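Local coordinates for RidA family protein (Mycobacterium tuberculosis, PDB 3I7T) that is of unknown function but forms a homotrimer of the YjgF/YER057c/UK114 (RidA) family, whose relatives include enamine/imine deaminases, at residues S3-S9 / S20-G26; V66-Y72 / V112-A118. All coordinates share one frame; numbering follows the deposited sequence.

Contact 1. Residues S3-S9 / S20-G26; sequences SRTMVSS and SRAVRIG
The carbonyl oxygen of Val7 takes two backbone N-H groups, a bond of 2.8 Å from Arg21 N and a weak one of 3.4 Å from Ala22 N. With Arg21 and Ala22 both set against Val7, the turn into strand 22-25 carries a classic beta bulge. Val7 N returns a bond to Ala22 O, and Thr5 and Arg24 form the next hydrogen-bonded pair, its two bonds almost straight (170° and 172°). This is the antiparallel edge of the mixed sheet, strand 4-7 being outermost within the chain. On one face Val7 CB rests on Ala22 CB at 4.1 Å, beside helix 41-58, and Thr5 OG1 lies 3.6 Å from Arg24 CB, the two side chains alongside each other. The other face meets the second subunit. There Met6 CG packs on Val23 CG2 (4.0 Å), and the methyl Val23 CG1 sits over one face of the Arg4 guanidinium, 3.5 Å from NE. With CG anti to the backbone N (chi1 -179°) and an extended chain, Arg4 carries its NH2 to Val66 O of the second subunit. Ser20 OG, 3.6 Å from Met6 CB, is hydrogen-bonded to Arg94 O of that same neighbouring subunit.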
loop_
_atom_site.group_PDB
_atom_site.type_symbol
_atom_site.label_atom_id
_atom_site.label_comp_id
_atom_site.label_asym_id
_atom_site.label_seq_id
_atom_site.Cartn_x
_atom_site.Cartn_y
_atom_site.Cartn_z
ATOM N N SER A 3 -11.366 19.971 -5.763
ATOM C CA SER A 3 -12.135 20.122 -4.482
ATOM C C SER A 3 -12.131 18.864 -3.596
ATOM O O SER A 3 -12.553 17.777 -4.020
ATOM C CB SER A 3 -13.566 20.558 -4.763
ATOM O OG SER A 3 -14.234 20.820 -3.541
ATOM N N ARG A 4 -11.678 19.035 -2.354
ATOM C CA ARG A 4 -11.397 17.912 -1.465
ATOM C C ARG A 4 -12.440 17.739 -0.358
ATOM O O ARG A 4 -12.812 18.697 0.310
ATOM C CB ARG A 4 -9.999 18.084 -0.857
ATOM C CG ARG A 4 -9.532 16.969 0.107
ATOM C CD ARG A 4 -8.063 17.205 0.486
ATOM N NE ARG A 4 -7.602 16.347 1.573
ATOM C CZ ARG A 4 -6.354 15.902 1.682
ATOM N NH1 ARG A 4 -6.012 15.117 2.698
ATOM N NH2 ARG A 4 -5.448 16.247 0.768
ATOM N N THR A 5 -12.903 16.508 -0.167
ATOM C CA THR A 5 -13.826 16.209 0.913
ATOM C C THR A 5 -13.273 15.073 1.757
ATOM O O THR A 5 -12.609 14.168 1.246
ATOM C CB THR A 5 -15.253 15.848 0.394
ATOM O OG1 THR A 5 -15.151 14.966 -0.721
ATOM C CG2 THR A 5 -15.994 17.077 -0.061
ATOM N N MET A 6 -13.555 15.127 3.053
ATOM C CA MET A 6 -13.010 14.172 3.997
ATOM C C MET A 6 -14.066 13.653 4.947
ATOM O O MET A 6 -15.009 14.369 5.319
ATOM C CB MET A 6 -11.879 14.819 4.783
ATOM C CG MET A 6 -10.849 15.451 3.885
ATOM S SD MET A 6 -9.423 16.126 4.748
ATOM C CE MET A 6 -10.183 17.225 5.941
ATOM N N VAL A 7 -13.899 12.400 5.339
ATOM C CA VAL A 7 -14.831 11.728 6.205
ATOM C C VAL A 7 -14.113 11.388 7.505
ATOM O O VAL A 7 -13.017 10.829 7.494
ATOM C CB VAL A 7 -15.368 10.429 5.548
ATOM C CG1 VAL A 7 -16.291 9.650 6.521
ATOM C CG2 VAL A 7 -16.079 10.748 4.214
ATOM N N SER A 8 -14.745 11.735 8.621
ATOM C CA SER A 8 -14.217 11.440 9.943
ATOM C C SER A 8 -15.239 10.586 10.695
ATOM O O SER A 8 -16.434 10.697 10.447
ATOM C CB SER A 8 -14.006 12.737 10.709
ATOM O OG SER A 8 -14.000 12.493 12.110
ATOM N N SER A 9 -14.779 9.728 11.602
ATOM C CA SER A 9 -15.706 8.922 12.402
ATOM C C SER A 9 -15.831 9.497 13.811
ATOM O O SER A 9 -16.634 9.023 14.620
ATOM C CB SER A 9 -15.243 7.471 12.471
ATOM O OG SER A 9 -13.972 7.394 13.090
ATOM N N SER A 20 -7.945 10.983 8.265
ATOM C CA SER A 20 -9.359 10.839 7.942
ATOM C C SER A 20 -9.699 9.393 7.638
ATOM O O SER A 20 -8.847 8.617 7.222
ATOM C CB SER A 20 -9.718 11.682 6.716
ATOM O OG SER A 20 -9.576 13.059 6.966
ATOM N N ARG A 21 -10.958 9.031 7.833
ATOM C CA ARG A 21 -11.425 7.709 7.454
ATOM C C ARG A 21 -11.378 7.564 5.925
ATOM O O ARG A 21 -10.951 6.530 5.406
ATOM C CB ARG A 21 -12.849 7.488 7.979
ATOM C CG ARG A 21 -12.931 7.203 9.475
ATOM C CD ARG A 21 -12.478 5.781 9.770
ATOM N NE ARG A 21 -13.128 4.843 8.867
ATOM C CZ ARG A 21 -12.552 3.753 8.368
ATOM N NH1 ARG A 21 -11.300 3.451 8.690
ATOM N NH2 ARG A 21 -13.233 2.965 7.538
ATOM N N ALA A 22 -11.824 8.604 5.212
ATOM C CA ALA A 22 -11.786 8.616 3.752
ATOM C C ALA A 22 -11.532 10.021 3.218
ATOM O O ALA A 22 -11.948 11.014 3.828
ATOM C CB ALA A 22 -13.068 8.075 3.181
ATOM N N VAL A 23 -10.861 10.101 2.073
ATOM C CA VAL A 23 -10.688 11.372 1.387
ATOM C C VAL A 23 -11.033 11.178 -0.076
ATOM O O VAL A 23 -10.658 10.163 -0.666
ATOM C CB VAL A 23 -9.238 11.901 1.544
ATOM C CG1 VAL A 23 -9.045 13.223 0.772
ATOM C CG2 VAL A 23 -8.937 12.105 3.009
ATOM N N ARG A 24 -11.770 12.138 -0.639
ATOM C CA ARG A 24 -12.118 12.168 -2.062
ATOM C C ARG A 24 -11.605 13.471 -2.719
ATOM O O ARG A 24 -11.825 14.551 -2.183
ATOM C CB ARG A 24 -13.649 12.049 -2.241
ATOM C CG ARG A 24 -14.138 12.356 -3.679
ATOM C CD ARG A 24 -15.653 12.202 -3.842
ATOM N NE ARG A 24 -16.061 12.155 -5.256
ATOM C CZ ARG A 24 -17.149 11.526 -5.692
ATOM N NH1 ARG A 24 -17.944 10.889 -4.833
ATOM N NH2 ARG A 24 -17.439 11.517 -6.984
ATOM N N ILE A 25 -10.874 13.357 -3.830
ATOM C CA ILE A 25 -10.599 14.495 -4.724
ATOM C C ILE A 25 -10.699 13.985 -6.143
ATOM O O ILE A 25 -10.172 12.935 -6.456
ATOM C CB ILE A 25 -9.162 15.080 -4.623
ATOM C CG1 ILE A 25 -8.430 14.577 -3.402
ATOM C CG2 ILE A 25 -9.138 16.609 -4.838
ATOM C CD1 ILE A 25 -7.659 13.323 -3.735
ATOM N N GLY A 26 -11.346 14.728 -7.023
ATOM C CA GLY A 26 -11.666 14.147 -8.312
ATOM C C GLY A 26 -12.435 12.843 -8.147
ATOM O O GLY A 26 -13.316 12.718 -7.292
#

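Contact 2. Residues V66-Y72 / V112-A118; sequences VVRTRIY and VEIEADA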
loop_
_atom_site.group_PDB
_atom_site.type_symbol
_atom_site.label_atom_id
_atom_site.label_comp_id
_atom_site.label_asym_id
_atom_site.label_seq_id
_atom_site.Cartn_x
_atom_site.Cartn_y
_atom_site.Cartn_z
ATOM N N VAL A 66 -14.718 0.362 -5.730
ATOM C CA VAL A 66 -13.439 -0.086 -5.181
ATOM C C VAL A 66 -12.590 -0.829 -6.240
ATOM O O VAL A 66 -13.064 -1.778 -6.876
ATOM C CB VAL A 66 -13.680 -0.968 -3.929
ATOM C CG1 VAL A 66 -12.382 -1.671 -3.492
ATOM C CG2 VAL A 66 -14.294 -0.127 -2.809
ATOM N N VAL A 67 -11.362 -0.370 -6.460
ATOM C CA VAL A 67 -10.497 -0.982 -7.465
ATOM C C VAL A 67 -9.397 -1.786 -6.795
ATOM O O VAL A 67 -8.808 -2.685 -7.412
ATOM C CB VAL A 67 -9.849 0.058 -8.427
ATOM C CG1 VAL A 67 -10.926 0.758 -9.307
ATOM C CG2 VAL A 67 -9.015 1.080 -7.652
ATOM N N ARG A 68 -9.109 -1.448 -5.541
ATOM C CA ARG A 68 -8.091 -2.161 -4.771
ATOM C C ARG A 68 -8.440 -2.292 -3.294
ATOM O O ARG A 68 -8.888 -1.329 -2.659
ATOM C CB ARG A 68 -6.709 -1.489 -4.898
ATOM C CG ARG A 68 -5.649 -2.192 -4.014
ATOM C CD ARG A 68 -4.301 -1.451 -3.883
ATOM N NE ARG A 68 -3.593 -1.196 -5.141
ATOM C CZ ARG A 68 -2.770 -2.060 -5.742
ATOM N NH1 ARG A 68 -2.574 -3.282 -5.247
ATOM N NH2 ARG A 68 -2.156 -1.717 -6.867
ATOM N N THR A 69 -8.234 -3.489 -2.747
ATOM C CA THR A 69 -8.190 -3.669 -1.295
ATOM C C THR A 69 -6.812 -4.196 -0.906
ATOM O O THR A 69 -6.079 -4.745 -1.738
ATOM C CB THR A 69 -9.267 -4.638 -0.774
ATOM O OG1 THR A 69 -9.138 -5.893 -1.455
ATOM C CG2 THR A 69 -10.675 -4.091 -0.996
ATOM N N ARG A 70 -6.448 -4.017 0.361
ATOM C CA ARG A 70 -5.194 -4.562 0.867
ATOM C C ARG A 70 -5.516 -5.033 2.253
ATOM O O ARG A 70 -6.107 -4.279 3.035
ATOM C CB ARG A 70 -4.103 -3.493 0.897
ATOM C CG ARG A 70 -2.747 -3.999 1.390
ATOM C CD ARG A 70 -1.639 -2.933 1.216
ATOM N NE ARG A 70 -1.325 -2.716 -0.199
ATOM C CZ ARG A 70 -1.700 -1.652 -0.904
ATOM N NH1 ARG A 70 -1.369 -1.565 -2.179
ATOM N NH2 ARG A 70 -2.388 -0.671 -0.342
ATOM N N ILE A 71 -5.157 -6.287 2.537
ATOM C CA ILE A 71 -5.546 -6.955 3.768
ATOM C C ILE A 71 -4.325 -7.375 4.580
ATOM O O ILE A 71 -3.488 -8.128 4.097
ATOM C CB ILE A 71 -6.394 -8.217 3.453
ATOM C CG1 ILE A 71 -7.603 -7.858 2.578
ATOM C CG2 ILE A 71 -6.826 -8.931 4.749
ATOM C CD1 ILE A 71 -8.337 -9.057 2.057
ATOM N N TYR A 72 -4.226 -6.859 5.802
ATOM C CA TYR A 72 -3.230 -7.299 6.766
ATOM C C TYR A 72 -3.878 -8.219 7.781
ATOM O O TYR A 72 -4.870 -7.849 8.407
ATOM C CB TYR A 72 -2.640 -6.101 7.513
ATOM C CG TYR A 72 -2.169 -4.986 6.614
ATOM C CD1 TYR A 72 -0.931 -5.053 5.997
ATOM C CD2 TYR A 72 -2.961 -3.869 6.379
ATOM C CE1 TYR A 72 -0.482 -4.040 5.160
ATOM C CE2 TYR A 72 -2.521 -2.844 5.542
ATOM C CZ TYR A 72 -1.276 -2.942 4.935
ATOM O OH TYR A 72 -0.819 -1.935 4.098
ATOM N N VAL A 112 -7.251 -8.383 11.830
ATOM C CA VAL A 112 -7.310 -8.061 10.408
ATOM C C VAL A 112 -7.492 -6.555 10.238
ATOM O O VAL A 112 -8.209 -5.919 11.006
ATOM C CB VAL A 112 -8.427 -8.864 9.659
ATOM C CG1 VAL A 112 -9.789 -8.626 10.267
ATOM C CG2 VAL A 112 -8.452 -8.489 8.187
ATOM N N GLU A 113 -6.788 -5.979 9.270
ATOM C CA GLU A 113 -7.009 -4.590 8.894
ATOM C C GLU A 113 -7.114 -4.497 7.370
ATOM O O GLU A 113 -6.366 -5.158 6.656
ATOM C CB GLU A 113 -5.878 -3.707 9.414
ATOM C CG GLU A 113 -6.011 -2.222 9.035
ATOM C CD GLU A 113 -5.150 -1.340 9.917
ATOM O OE1 GLU A 113 -4.769 -1.791 11.014
ATOM O OE2 GLU A 113 -4.829 -0.203 9.516
ATOM N N ILE A 114 -8.047 -3.689 6.881
ATOM C CA ILE A 114 -8.269 -3.570 5.442
ATOM C C ILE A 114 -8.221 -2.124 4.963
ATOM O O ILE A 114 -8.856 -1.248 5.550
ATOM C CB ILE A 114 -9.626 -4.216 5.060
ATOM C CG1 ILE A 114 -9.668 -5.639 5.639
ATOM C CG2 ILE A 114 -9.862 -4.150 3.534
ATOM C CD1 ILE A 114 -10.945 -6.405 5.372
ATOM N N GLU A 115 -7.459 -1.879 3.900
ATOM C CA GLU A 115 -7.491 -0.610 3.187
ATOM C C GLU A 115 -8.283 -0.744 1.896
ATOM O O GLU A 115 -8.451 -1.847 1.368
ATOM C CB GLU A 115 -6.067 -0.201 2.812
ATOM C CG GLU A 115 -5.162 0.011 3.985
ATOM C CD GLU A 115 -3.730 0.252 3.528
ATOM O OE1 GLU A 115 -3.456 0.066 2.325
ATOM O OE2 GLU A 115 -2.885 0.639 4.353
ATOM N N ALA A 116 -8.716 0.379 1.341
ATOM C CA ALA A 116 -9.361 0.336 0.045
ATOM C C ALA A 116 -9.067 1.603 -0.767
ATOM O O ALA A 116 -8.937 2.701 -0.203
ATOM C CB ALA A 116 -10.860 0.138 0.204
ATOM N N ASP A 117 -8.945 1.429 -2.088
ATOM C CA ASP A 117 -8.904 2.544 -3.023
ATOM C C ASP A 117 -10.080 2.391 -3.954
ATOM O O ASP A 117 -10.399 1.280 -4.395
ATOM C CB ASP A 117 -7.612 2.544 -3.844
ATOM C CG ASP A 117 -6.389 2.733 -2.982
ATOM O OD1 ASP A 117 -6.303 3.773 -2.306
ATOM O OD2 ASP A 117 -5.518 1.839 -2.976
ATOM N N ALA A 118 -10.734 3.508 -4.249
ATOM C CA ALA A 118 -11.891 3.491 -5.122
ATOM C C ALA A 118 -11.740 4.557 -6.191
ATOM O O ALA A 118 -11.022 5.540 -6.002
ATOM C CB ALA A 118 -13.179 3.700 -4.325
HETATM O O HOH W 1 -3.676 1.448 -5.473
HETATM O O HOH W 2 -3.278 1.825 -1.678
#
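Strands 66-72 and 112-118 run antiparallel, their axes 4.5 Å apart at closest approach, in a ladder broken by a classic beta bulge where Asp117 O accepts from both Val67 N (2.8 Å) and Arg68 N (3.2 Å). On the face toward helices 41-58 and 79-90, Ile71 CG2 meets Val112 CG2 at 3.8 Å and Val66 CG2 leans on Ala118 CB. The face bearing Arg68, Arg70, Glu115 and Asp117 is polar and meets the other two subunits. Bent at chi3 (-69°), the Arg70 chain turns NH2 onto Glu115 OE1 in a 3.0 Å salt bridge; the oxygen lies in the guanidinium plane, while the carboxylate plane stands 79° to it. Glu115 OE2 reaches the ring edge of Tyr72, with a weak bond from OH at 3.3 Å, and also hydrogen-bonds to Ser98 OG of the second subunit. Asp117 OD2 receives two water hydrogen bonds; one water bridges to Arg68 NE, the other to Arg70 NH2. Arg68 forms its salt bridge with Asp117 of the third subunit, and Arg70 a second one with Glu115 there, a cyclic network in which largely buried charges probably offset one another and the trimer interface supplies part of the neutralisation.

How the contacts relate
From the N terminus, strand 4-7 leads through helix 12-17 to strand 22-25, and contact 1 closes this short loop as an antiparallel pair at the sheet edge. The chain then adds strand 28-35, packs helix 41-58 on the sheet and enters strand 66-73. Contact 2 closes a longer loop, holding helix 79-90 and strand 99-101, when strand 112-119 returns between 28-35 and 66-73. The contacts follow in series, neither nesting nor crossing; the centres of contact 1 and contact 2 are about 16 Å apart. Strand 28-35 joins them by bonding to 22-25 on one side and 112-119 on the other. Both touch the second subunit, so edge and middle of one sheet share the trimer interface.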